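Local coordinates for putative Acetyltransferase (Pyrococcus horikoshii, PDB 3DDD), which probably acts as an acyltransferase of the GNAT family, transferring an acyl group other than an aminoacyl group, and binds coenzyme A, at residues F81-Q86 against K177-D182; E173-A178 against E203-V208; D141-V146 against C263-L268; K51-I56 against E188-R193. All blocks are in the same frame, centred on the assembly; numbering follows the deposited sequence.

Contact 1. Residues F81-Q86 against K177-D182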
# COMPACT_ATOMS: atom_id res chain seq x y z
N PHE A 81 -7.91 -1.69 4.83
CA PHE A 81 -8.25 -0.33 4.40
C PHE A 81 -9.45 -0.41 3.46
O PHE A 81 -9.39 -1.07 2.43
CB PHE A 81 -7.04 0.35 3.72
CG PHE A 81 -5.81 0.38 4.59
CD1 PHE A 81 -5.69 1.31 5.61
CD2 PHE A 81 -4.78 -0.54 4.41
CE1 PHE A 81 -4.57 1.31 6.43
CE2 PHE A 81 -3.66 -0.53 5.20
CZ PHE A 81 -3.54 0.40 6.21
N PHE A 82 -10.55 0.24 3.85
CA PHE A 82 -11.80 0.23 3.07
C PHE A 82 -11.97 1.38 2.10
O PHE A 82 -11.78 2.54 2.44
CB PHE A 82 -13.01 0.25 4.01
CG PHE A 82 -13.20 -1.03 4.72
CD1 PHE A 82 -13.76 -2.10 4.08
CD2 PHE A 82 -12.74 -1.17 6.03
CE1 PHE A 82 -13.89 -3.31 4.74
CE2 PHE A 82 -12.86 -2.34 6.68
CZ PHE A 82 -13.44 -3.42 6.05
N TYR A 83 -12.35 1.02 0.89
CA TYR A 83 -12.87 1.97 -0.08
C TYR A 83 -14.36 1.60 -0.32
O TYR A 83 -14.99 0.92 0.51
CB TYR A 83 -12.00 1.93 -1.34
CG TYR A 83 -10.55 1.98 -1.02
CD1 TYR A 83 -10.00 3.10 -0.41
CD2 TYR A 83 -9.72 0.88 -1.25
CE1 TYR A 83 -8.67 3.14 -0.08
CE2 TYR A 83 -8.37 0.92 -0.94
CZ TYR A 83 -7.85 2.05 -0.34
OH TYR A 83 -6.53 2.09 0.00
N ASN A 84 -14.93 2.02 -1.44
CA ASN A 84 -16.39 1.90 -1.62
C ASN A 84 -16.78 0.49 -2.01
O ASN A 84 -17.81 0.00 -1.58
CB ASN A 84 -16.91 2.88 -2.68
CG ASN A 84 -16.64 4.34 -2.32
OD1 ASN A 84 -16.32 4.66 -1.19
ND2 ASN A 84 -16.76 5.23 -3.30
N LYS A 85 -15.96 -0.15 -2.82
CA LYS A 85 -16.29 -1.42 -3.44
C LYS A 85 -15.36 -2.53 -3.02
O LYS A 85 -15.64 -3.70 -3.23
CB LYS A 85 -16.16 -1.28 -4.95
CG LYS A 85 -17.13 -0.27 -5.60
CD LYS A 85 -17.06 -0.37 -7.14
CE LYS A 85 -17.62 0.88 -7.82
NZ LYS A 85 -16.68 2.03 -7.62
N GLN A 86 -14.20 -2.14 -2.50
CA GLN A 86 -13.14 -3.08 -2.15
C GLN A 86 -12.44 -2.64 -0.87
O GLN A 86 -12.55 -1.48 -0.43
CB GLN A 86 -12.14 -3.19 -3.30
CG GLN A 86 -11.39 -1.88 -3.59
CD GLN A 86 -10.49 -1.95 -4.80
OE1 GLN A 86 -10.16 -3.03 -5.27
NE2 GLN A 86 -10.07 -0.79 -5.29
N LYS A 177 -10.95 6.31 -12.24
CA LYS A 177 -10.87 5.53 -13.46
C LYS A 177 -9.68 4.52 -13.43
O LYS A 177 -9.84 3.35 -13.76
CB LYS A 177 -10.76 6.54 -14.62
CG LYS A 177 -10.82 6.01 -16.01
CD LYS A 177 -10.80 7.19 -17.02
N ALA A 178 -8.51 4.97 -12.99
CA ALA A 178 -7.32 4.13 -12.91
C ALA A 178 -7.48 3.06 -11.83
O ALA A 178 -7.29 1.89 -12.09
CB ALA A 178 -6.11 4.98 -12.61
N PHE A 179 -7.86 3.47 -10.63
CA PHE A 179 -7.93 2.59 -9.47
C PHE A 179 -9.22 1.81 -9.36
O PHE A 179 -9.26 0.77 -8.73
CB PHE A 179 -7.77 3.44 -8.20
CG PHE A 179 -7.65 2.64 -6.94
CD1 PHE A 179 -6.69 1.64 -6.81
CD2 PHE A 179 -8.44 2.94 -5.86
CE1 PHE A 179 -6.55 0.92 -5.62
CE2 PHE A 179 -8.32 2.21 -4.67
CZ PHE A 179 -7.37 1.22 -4.55
N GLY A 180 -10.30 2.33 -9.96
CA GLY A 180 -11.61 1.66 -9.94
C GLY A 180 -12.42 1.98 -8.69
O GLY A 180 -13.46 1.37 -8.43
N ASP A 181 -11.92 2.91 -7.88
CA ASP A 181 -12.55 3.20 -6.60
C ASP A 181 -12.07 4.53 -6.08
O ASP A 181 -11.19 5.15 -6.71
CB ASP A 181 -12.25 2.08 -5.58
CG ASP A 181 -13.36 1.86 -4.58
OD1 ASP A 181 -13.94 2.83 -4.07
OD2 ASP A 181 -13.65 0.70 -4.28
N ASP A 182 -12.64 4.94 -4.95
CA ASP A 182 -12.36 6.22 -4.31
C ASP A 182 -11.37 6.03 -3.16
O ASP A 182 -11.73 5.46 -2.11
CB ASP A 182 -13.68 6.86 -3.82
CG ASP A 182 -13.46 8.19 -3.07
OD1 ASP A 182 -12.29 8.56 -2.79
OD2 ASP A 182 -14.46 8.86 -2.73
O HOH W 1 -13.81 5.07 -0.35
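Tyr83 and Asn84, where the chain leaves strand 73-82, face Asp182 and Asp181 just beyond helix 169-179, the CA atoms of Tyr83 and Asp182 6.0 Å apart. Gly180 breaks the helix with a positive phi of 85°, which favours glycine, after which the chain carries Asp181 to the turn at residues 83-86. The bond from Tyr83 N to Gln86 O closes that turn, the tip of the antiparallel hairpin of strands 73-82 and 86-94. The carboxylate of Asp181 takes two successive amides of this tip, one on each oxygen: Asn84 N lies 2.9 Å from OD1 of Asp181, on the syn side but out of the carboxylate plane, while Lys85 N donates to the syn lone pair of Asp181 OD2, also at 2.9 Å. Asp181 OD1 also accepts Asp182 N on its anti side, at 2.6 Å. The hairpin tip of the N-terminal GNAT-family region thus meets the end of helix 169-179, at the start of the C-terminal GNAT region. With an alanine in place of Asp181, the amides of Asn84 and Lys85 would probably lose their acceptors and the hairpin tip would be freer to shift from the helix end. Next to the Asp181 carboxylate, Phe179 carries its CG anti to the backbone N (chi1 -173°), sending the ring toward Tyr83 and Gln86; its edge meets the Tyr83 face in a T-shaped stack, centroids 5.3 Å apart and planes at 84°. Gln86 NE2 sits over one Phe179 face, 3.4 Å from CZ, while its OE1 is bound by Arg123. A water joins Asn84 OD1 to Asp182 O, and Tyr83 OH bonds to Lys287 O.

Contact 2. Residues E173-A178 against E203-V208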
# COMPACT_ATOMS: atom_id res chain seq x y z
N GLU A 173 -11.29 12.29 -10.66
CA GLU A 173 -11.91 11.52 -11.75
C GLU A 173 -10.96 10.56 -12.44
O GLU A 173 -11.29 9.41 -12.67
CB GLU A 173 -12.55 12.47 -12.77
CG GLU A 173 -13.94 12.97 -12.33
CD GLU A 173 -14.30 14.34 -12.88
OE1 GLU A 173 -13.92 14.65 -14.04
OE2 GLU A 173 -14.98 15.12 -12.14
N ILE A 174 -9.76 11.02 -12.79
CA ILE A 174 -8.77 10.14 -13.42
C ILE A 174 -8.26 9.04 -12.47
O ILE A 174 -7.97 7.93 -12.91
CB ILE A 174 -7.61 10.95 -14.10
CG1 ILE A 174 -6.97 10.10 -15.20
CG2 ILE A 174 -6.59 11.47 -13.04
CD1 ILE A 174 -5.83 10.80 -15.92
N ASP A 175 -8.20 9.31 -11.17
CA ASP A 175 -7.78 8.28 -10.21
C ASP A 175 -8.86 7.21 -10.01
O ASP A 175 -8.58 6.01 -9.91
CB ASP A 175 -7.37 8.90 -8.88
CG ASP A 175 -6.62 7.93 -8.01
OD1 ASP A 175 -5.56 7.45 -8.45
OD2 ASP A 175 -7.13 7.60 -6.92
N LYS A 176 -10.10 7.66 -9.98
CA LYS A 176 -11.23 6.75 -9.87
C LYS A 176 -11.26 5.79 -11.07
O LYS A 176 -11.56 4.59 -10.95
CB LYS A 176 -12.52 7.60 -9.73
CG LYS A 176 -13.85 6.90 -9.96
CD LYS A 176 -14.29 6.08 -8.76
CE LYS A 176 -15.54 5.23 -9.03
NZ LYS A 176 -16.00 4.59 -7.75
N LYS A 177 -10.95 6.31 -12.24
CA LYS A 177 -10.87 5.53 -13.46
C LYS A 177 -9.68 4.52 -13.43
O LYS A 177 -9.84 3.35 -13.76
CB LYS A 177 -10.76 6.54 -14.62
CG LYS A 177 -10.82 6.01 -16.01
CD LYS A 177 -10.80 7.19 -17.02
N ALA A 178 -8.51 4.97 -12.99
CA ALA A 178 -7.32 4.13 -12.91
C ALA A 178 -7.48 3.06 -11.83
O ALA A 178 -7.29 1.89 -12.09
CB ALA A 178 -6.11 4.98 -12.61
N GLU A 203 -4.21 15.73 -17.70
CA GLU A 203 -4.11 14.38 -18.26
C GLU A 203 -3.31 13.43 -17.38
O GLU A 203 -3.15 12.27 -17.73
CB GLU A 203 -3.43 14.41 -19.63
CG GLU A 203 -4.16 15.15 -20.76
CD GLU A 203 -3.31 15.18 -22.04
OE1 GLU A 203 -2.54 14.21 -22.28
OE2 GLU A 203 -3.41 16.17 -22.81
N GLY A 204 -2.78 13.90 -16.26
CA GLY A 204 -2.06 13.01 -15.39
C GLY A 204 -1.62 13.63 -14.11
O GLY A 204 -1.57 14.84 -14.00
N PHE A 205 -1.32 12.79 -13.13
CA PHE A 205 -0.80 13.23 -11.84
C PHE A 205 0.10 12.17 -11.23
O PHE A 205 -0.01 10.97 -11.52
CB PHE A 205 -1.93 13.60 -10.85
CG PHE A 205 -2.57 12.42 -10.17
CD1 PHE A 205 -2.07 11.94 -8.97
CD2 PHE A 205 -3.68 11.79 -10.72
CE1 PHE A 205 -2.63 10.87 -8.35
CE2 PHE A 205 -4.26 10.70 -10.11
CZ PHE A 205 -3.74 10.23 -8.93
N GLY A 206 1.00 12.64 -10.36
CA GLY A 206 1.79 11.79 -9.50
C GLY A 206 1.89 12.38 -8.11
O GLY A 206 1.88 13.60 -7.94
N LEU A 207 1.95 11.50 -7.10
CA LEU A 207 2.07 11.93 -5.71
C LEU A 207 3.46 11.55 -5.24
O LEU A 207 3.87 10.44 -5.42
CB LEU A 207 1.01 11.26 -4.84
CG LEU A 207 0.96 11.71 -3.38
CD1 LEU A 207 0.42 13.13 -3.26
CD2 LEU A 207 0.07 10.70 -2.63
N VAL A 208 4.20 12.51 -4.70
CA VAL A 208 5.58 12.27 -4.28
C VAL A 208 5.63 12.46 -2.78
O VAL A 208 5.31 13.53 -2.28
CB VAL A 208 6.57 13.23 -5.00
CG1 VAL A 208 8.00 12.97 -4.54
CG2 VAL A 208 6.48 13.04 -6.47
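The ring of Phe205 is met by helix 169-179 at its edge alone, and one of the atoms lying there in the ring plane is a carboxylate oxygen. Asp175 OD1 comes within 3.4 Å of Phe205 CZ, with carboxylate and ring planes 68° apart, so that the negative oxygen faces the slightly positive rim of C-H groups. Next to it along the same edge, the CG2 branch of Ile174 rests 3.7 Å from Phe205 CD2. The other branch of the isoleucine leads away from the ring: with CG1 anti to the backbone N (chi1 -156°) and the chain extended beyond it, CD1 of Ile174 reaches the carbonyl oxygen of Glu203 at 3.6 Å. From a CB directed at the helix, Phe205 sets its CG between the backbone N and the carbonyl carbon (chi1 80°), and the ring edge meets the helix. The contact is otherwise one of van der Waals packing, and the carboxylate of Asp175 is held by a salt bridge from OD2 to Arg183. Glu203 and Gly204 form a classic beta bulge against strand 196-200, just where strand 204-209 begins. Helix and strand axes pass 9.4 Å apart, nearly perpendicular, and the helix thus lies across the beginning of the strand. Val217 of the adjoining strand 212-218 touches both Asp175 and Phe205, and Leu187 of helix 184-192 also packs on the phenylalanine.

Contact 3. Residues D141-V146 against C263-L268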
# COMPACT_ATOMS: atom_id res chain seq x y z
N ASP A 141 -4.60 -15.12 -8.12
CA ASP A 141 -3.64 -14.19 -8.72
C ASP A 141 -4.31 -13.20 -9.67
O ASP A 141 -5.19 -13.56 -10.46
CB ASP A 141 -2.56 -14.93 -9.52
CG ASP A 141 -1.68 -15.82 -8.66
OD1 ASP A 141 -1.81 -15.81 -7.44
OD2 ASP A 141 -0.84 -16.53 -9.24
N GLU A 142 -3.88 -11.94 -9.58
CA GLU A 142 -4.22 -10.96 -10.59
C GLU A 142 -3.02 -10.72 -11.52
O GLU A 142 -2.96 -11.32 -12.58
CB GLU A 142 -4.73 -9.66 -9.93
CG GLU A 142 -6.09 -9.88 -9.28
CD GLU A 142 -6.83 -8.59 -8.97
OE1 GLU A 142 -6.18 -7.60 -8.59
OE2 GLU A 142 -8.06 -8.59 -9.10
N TYR A 143 -2.07 -9.92 -11.09
CA TYR A 143 -0.86 -9.63 -11.85
C TYR A 143 0.19 -9.15 -10.84
O TYR A 143 -0.17 -8.78 -9.72
CB TYR A 143 -1.11 -8.55 -12.93
CG TYR A 143 -1.90 -7.36 -12.41
CD1 TYR A 143 -1.30 -6.42 -11.63
CD2 TYR A 143 -3.28 -7.22 -12.66
CE1 TYR A 143 -2.01 -5.34 -11.12
CE2 TYR A 143 -4.00 -6.13 -12.15
CZ TYR A 143 -3.34 -5.19 -11.37
OH TYR A 143 -3.99 -4.09 -10.82
N ARG A 144 1.46 -9.13 -11.25
CA ARG A 144 2.56 -8.68 -10.38
C ARG A 144 2.65 -7.17 -10.28
O ARG A 144 2.29 -6.43 -11.21
CB ARG A 144 3.91 -9.23 -10.86
CG ARG A 144 4.15 -10.68 -10.49
CD ARG A 144 5.26 -11.31 -11.31
NE ARG A 144 6.59 -11.03 -10.77
CZ ARG A 144 7.58 -10.37 -11.39
NH1 ARG A 144 7.43 -9.86 -12.62
NH2 ARG A 144 8.73 -10.20 -10.77
N THR A 145 3.13 -6.71 -9.14
CA THR A 145 3.31 -5.29 -8.89
C THR A 145 4.76 -5.20 -8.47
O THR A 145 5.14 -5.69 -7.41
CB THR A 145 2.35 -4.78 -7.75
OG1 THR A 145 2.13 -5.81 -6.77
CG2 THR A 145 1.00 -4.33 -8.29
N VAL A 146 5.57 -4.55 -9.31
CA VAL A 146 7.05 -4.61 -9.24
C VAL A 146 7.67 -3.28 -8.80
O VAL A 146 7.44 -2.23 -9.42
CB VAL A 146 7.65 -5.07 -10.58
CG1 VAL A 146 9.15 -5.22 -10.49
CG2 VAL A 146 7.02 -6.40 -10.98
N CYS A 263 5.58 -8.26 -5.86
CA CYS A 263 4.48 -8.95 -5.23
C CYS A 263 3.53 -9.43 -6.28
O CYS A 263 3.57 -8.99 -7.43
CB CYS A 263 3.71 -8.02 -4.32
SG CYS A 263 4.67 -7.51 -2.89
N MSE A 264 2.65 -10.31 -5.86
CA MSE A 264 1.59 -10.74 -6.69
C MSE A 264 0.36 -10.09 -6.08
O MSE A 264 0.09 -10.23 -4.89
CB MSE A 264 1.52 -12.27 -6.71
CG MSE A 264 0.33 -12.84 -7.44
SE MSE A 264 0.32 -12.46 -9.33
CE MSE A 264 1.63 -13.80 -9.93
N ARG A 265 -0.35 -9.33 -6.89
CA ARG A 265 -1.60 -8.77 -6.47
C ARG A 265 -2.57 -9.93 -6.53
O ARG A 265 -2.47 -10.78 -7.38
CB ARG A 265 -2.01 -7.62 -7.39
CG ARG A 265 -3.31 -6.94 -7.07
CD ARG A 265 -3.33 -5.54 -7.72
NE ARG A 265 -2.49 -4.62 -6.94
CZ ARG A 265 -2.57 -3.30 -6.96
NH1 ARG A 265 -3.44 -2.68 -7.75
NH2 ARG A 265 -1.78 -2.59 -6.14
N MSE A 266 -3.47 -10.00 -5.55
CA MSE A 266 -4.42 -11.11 -5.43
C MSE A 266 -5.79 -10.59 -5.01
O MSE A 266 -5.91 -9.49 -4.48
CB MSE A 266 -3.92 -12.10 -4.38
CG MSE A 266 -2.54 -12.67 -4.63
SE MSE A 266 -2.02 -13.94 -3.30
CE MSE A 266 -2.77 -15.53 -4.09
N ARG A 267 -6.81 -11.40 -5.25
CA ARG A 267 -8.21 -11.00 -5.06
C ARG A 267 -9.07 -12.11 -4.48
O ARG A 267 -9.02 -13.27 -4.91
CB ARG A 267 -8.81 -10.51 -6.39
CG ARG A 267 -10.26 -10.07 -6.30
CD ARG A 267 -10.80 -9.69 -7.65
NE ARG A 267 -11.19 -10.89 -8.41
CZ ARG A 267 -10.47 -11.45 -9.36
NH1 ARG A 267 -9.33 -10.92 -9.76
NH2 ARG A 267 -10.92 -12.53 -9.97
N LEU A 268 -9.90 -11.73 -3.52
CA LEU A 268 -10.98 -12.57 -3.05
C LEU A 268 -12.30 -11.84 -3.32
O LEU A 268 -12.59 -10.79 -2.75
CB LEU A 268 -10.83 -12.93 -1.58
CG LEU A 268 -11.94 -13.82 -1.01
CD1 LEU A 268 -12.06 -15.19 -1.74
CD2 LEU A 268 -11.75 -14.01 0.48
O HOH W 2 -7.53 -12.57 -11.64
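Glu142 and Arg267 are joined by a salt bridge between the two antiparallel strands: Arg267 NH1 lies 2.7 Å from Glu142 OE2, in the guanidinium plane and on the anti lone pair of the carboxylate. Glu142 N bonds to Arg265 O at 2.9 Å, and Arg265 N returns to Tyr143 O at the same length. Thr145 and Cys263 make a hydrogen-bonded pair, with Thr145 N 2.9 Å from Cys263 O. Between the bridges Asp141-Met266 and Arg144-Met264 the register slips by one residue, a beta bulge. Over it curls selenomethionine Met264, bent at chi2 (65°) and chi3 (79°), its SE 3.6 Å from Tyr143 C. Tyr143 and Arg265 run side by side, Arg265 CD against the ring, with a weak bond of 3.4 Å from Arg265 NH1 to Tyr143 OH; Thr145 CG2 covers one guanidinium face. Second-shell carboxylates position these groups: Arg265 is bridged to Asp125 and the C-terminal carboxylate of Gly288, Thr145 OG1 bonds to Asp125, and Tyr143 OH to Glu274. Strand 258-267 lies between strands 121-126 and 140-149, the place the last strand takes in a typical GNAT sheet, which suggests that the C-terminal region lends a strand to the N-terminal one. The side chain of Cys263 is about 6 Å from the bound coenzyme A. With Arg123 bridged to Glu142 OE1, Arg123, Arg265 and Arg267 each face a carboxylate, which probably lowers the cost of placing these charges here.

Contact 4. Residues K51-I56 against E188-R193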
# COMPACT_ATOMS: atom_id res chain seq x y z
N LYS A 51 7.30 4.95 11.45
CA LYS A 51 6.37 5.59 12.38
C LYS A 51 5.42 6.56 11.66
O LYS A 51 4.21 6.55 11.86
CB LYS A 51 7.15 6.34 13.47
CG LYS A 51 6.22 7.10 14.41
CD LYS A 51 6.75 7.24 15.81
CE LYS A 51 7.13 8.66 16.14
NZ LYS A 51 5.93 9.44 16.52
N SER A 52 5.98 7.40 10.80
CA SER A 52 5.17 8.35 10.05
C SER A 52 4.24 7.66 9.07
O SER A 52 3.10 8.09 8.89
CB SER A 52 6.07 9.35 9.34
OG SER A 52 6.77 10.09 10.34
N SER A 53 4.70 6.57 8.47
CA SER A 53 3.86 5.83 7.54
C SER A 53 2.63 5.25 8.27
O SER A 53 1.54 5.29 7.76
CB SER A 53 4.66 4.71 6.89
OG SER A 53 3.94 4.10 5.85
N PHE A 54 2.83 4.75 9.48
CA PHE A 54 1.79 4.10 10.25
C PHE A 54 0.82 5.09 10.88
O PHE A 54 -0.36 4.78 11.04
CB PHE A 54 2.39 3.23 11.36
CG PHE A 54 3.00 1.94 10.89
CD1 PHE A 54 2.94 1.54 9.55
CD2 PHE A 54 3.61 1.11 11.81
CE1 PHE A 54 3.48 0.33 9.15
CE2 PHE A 54 4.15 -0.10 11.42
CZ PHE A 54 4.07 -0.51 10.10
N GLU A 55 1.30 6.27 11.26
CA GLU A 55 0.41 7.34 11.64
C GLU A 55 -0.59 7.66 10.50
O GLU A 55 -1.78 7.93 10.73
CB GLU A 55 1.21 8.57 12.05
CG GLU A 55 2.00 8.34 13.33
CD GLU A 55 2.94 9.48 13.76
OE1 GLU A 55 3.16 10.47 13.03
OE2 GLU A 55 3.48 9.38 14.88
N ILE A 56 -0.11 7.65 9.27
CA ILE A 56 -0.96 7.90 8.09
C ILE A 56 -1.97 6.76 7.94
O ILE A 56 -3.15 7.01 7.74
CB ILE A 56 -0.10 8.05 6.82
CG1 ILE A 56 0.69 9.38 6.89
CG2 ILE A 56 -0.95 7.98 5.57
CD1 ILE A 56 1.80 9.47 5.84
N GLU A 188 -5.11 12.62 0.39
CA GLU A 188 -5.21 13.73 1.33
C GLU A 188 -4.37 13.58 2.60
O GLU A 188 -3.80 14.55 3.07
CB GLU A 188 -6.68 13.91 1.75
CG GLU A 188 -7.52 14.72 0.80
CD GLU A 188 -9.04 14.54 1.02
OE1 GLU A 188 -9.46 13.75 1.90
OE2 GLU A 188 -9.81 15.19 0.31
N ALA A 189 -4.36 12.38 3.17
CA ALA A 189 -3.62 12.09 4.41
C ALA A 189 -2.12 12.24 4.20
O ALA A 189 -1.43 12.83 5.02
CB ALA A 189 -3.97 10.65 4.95
N TYR A 190 -1.63 11.74 3.07
CA TYR A 190 -0.25 11.93 2.66
C TYR A 190 0.13 13.39 2.40
O TYR A 190 1.23 13.84 2.76
CB TYR A 190 0.07 11.10 1.42
CG TYR A 190 0.42 9.67 1.76
CD1 TYR A 190 1.70 9.33 2.16
CD2 TYR A 190 -0.55 8.68 1.71
CE1 TYR A 190 2.03 8.03 2.49
CE2 TYR A 190 -0.25 7.37 2.03
CZ TYR A 190 1.05 7.05 2.43
OH TYR A 190 1.34 5.75 2.75
N MSE A 191 -0.77 14.12 1.77
CA MSE A 191 -0.56 15.53 1.53
C MSE A 191 -0.57 16.33 2.82
O MSE A 191 0.16 17.32 2.92
CB MSE A 191 -1.57 16.06 0.53
CG MSE A 191 -1.35 15.58 -0.88
SE MSE A 191 -2.85 15.91 -2.10
CE MSE A 191 -2.69 17.87 -2.13
N ARG A 192 -1.31 15.91 3.84
CA ARG A 192 -1.15 16.57 5.17
C ARG A 192 0.28 16.44 5.73
O ARG A 192 0.72 17.30 6.51
CB ARG A 192 -2.17 16.10 6.19
CG ARG A 192 -3.61 16.59 5.85
CD ARG A 192 -4.58 16.39 7.01
NE ARG A 192 -4.89 14.98 7.21
CZ ARG A 192 -5.81 14.34 6.50
NH1 ARG A 192 -6.48 14.99 5.56
NH2 ARG A 192 -6.05 13.05 6.70
N ARG A 193 1.01 15.39 5.31
CA ARG A 193 2.37 15.18 5.79
C ARG A 193 3.46 15.62 4.85
O ARG A 193 4.61 15.26 5.04
CB ARG A 193 2.61 13.71 6.09
CG ARG A 193 1.52 13.07 6.81
CD ARG A 193 1.82 12.87 8.25
NE ARG A 193 0.62 12.31 8.86
CZ ARG A 193 0.54 11.89 10.11
NH1 ARG A 193 1.62 11.92 10.91
NH2 ARG A 193 -0.62 11.43 10.55
O HOH W 3 4.74 12.74 9.80
O HOH W 4 4.09 5.58 3.50
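Helices 47-60 and 184-192, one from each GNAT domain, meet in a helix-helix contact with Ile56 at its centre, between Tyr190 and Arg193. The axes of the two short helical segments approach to 10.4 Å, at 138°. CG2 of Ile56 sits over the Tyr190 face in a CH-pi contact, 3.9 Å from the centroid, and CD1 of Ile56 reaches Tyr190 CE1 at 3.7 Å. The isoleucine also meets the methyl of Ala189, and its CG1 lies 3.5 Å from Arg193 NE, the arginine chain running past in the opposite direction. Arg193 follows the helix end, and a bend at chi2 (-104°) takes its guanidinium across Glu55, whose OE1 forms a salt bridge with Arg193 NH1 at 3.0 Å, though the hydrogen bond in it is weak. Lys51 NZ holds OE2 of Glu55 at 2.9 Å, making a three-residue salt-bridge network, and Arg193 NH2 is bridged to Glu59. A leucine in place of Arg193 would probably remove the charge shared by Glu55 and Glu59, leaving Glu55 to Lys51 and Glu59 to Arg192. At the other flank, a water connects Ser53 OG and Tyr190 OH, while the Tyr209 ring meets Tyr190 edge-to-face.

From the N terminus, the chain first passes residues 51-56, then 81-86, 141-146 and 173-178, opening contacts 4, 1, 3 and 2 in turn. Contact 1 closes first, at 177-182, overlapping the first segment of contact 2, and lies nested inside the loop that contact 4 closes at 188-193. Contact 2 closes at 203-208, crossing contact 4 and nested within contact 3, which closes last at 263-268 and crosses contacts 1 and 4. Contacts 1 and 4 join the two GNAT-family regions through a hairpin tip and two helices; contact 3 pairs strand 140-149 with a strand of the second; contact 2 ties a helix to a strand within the second.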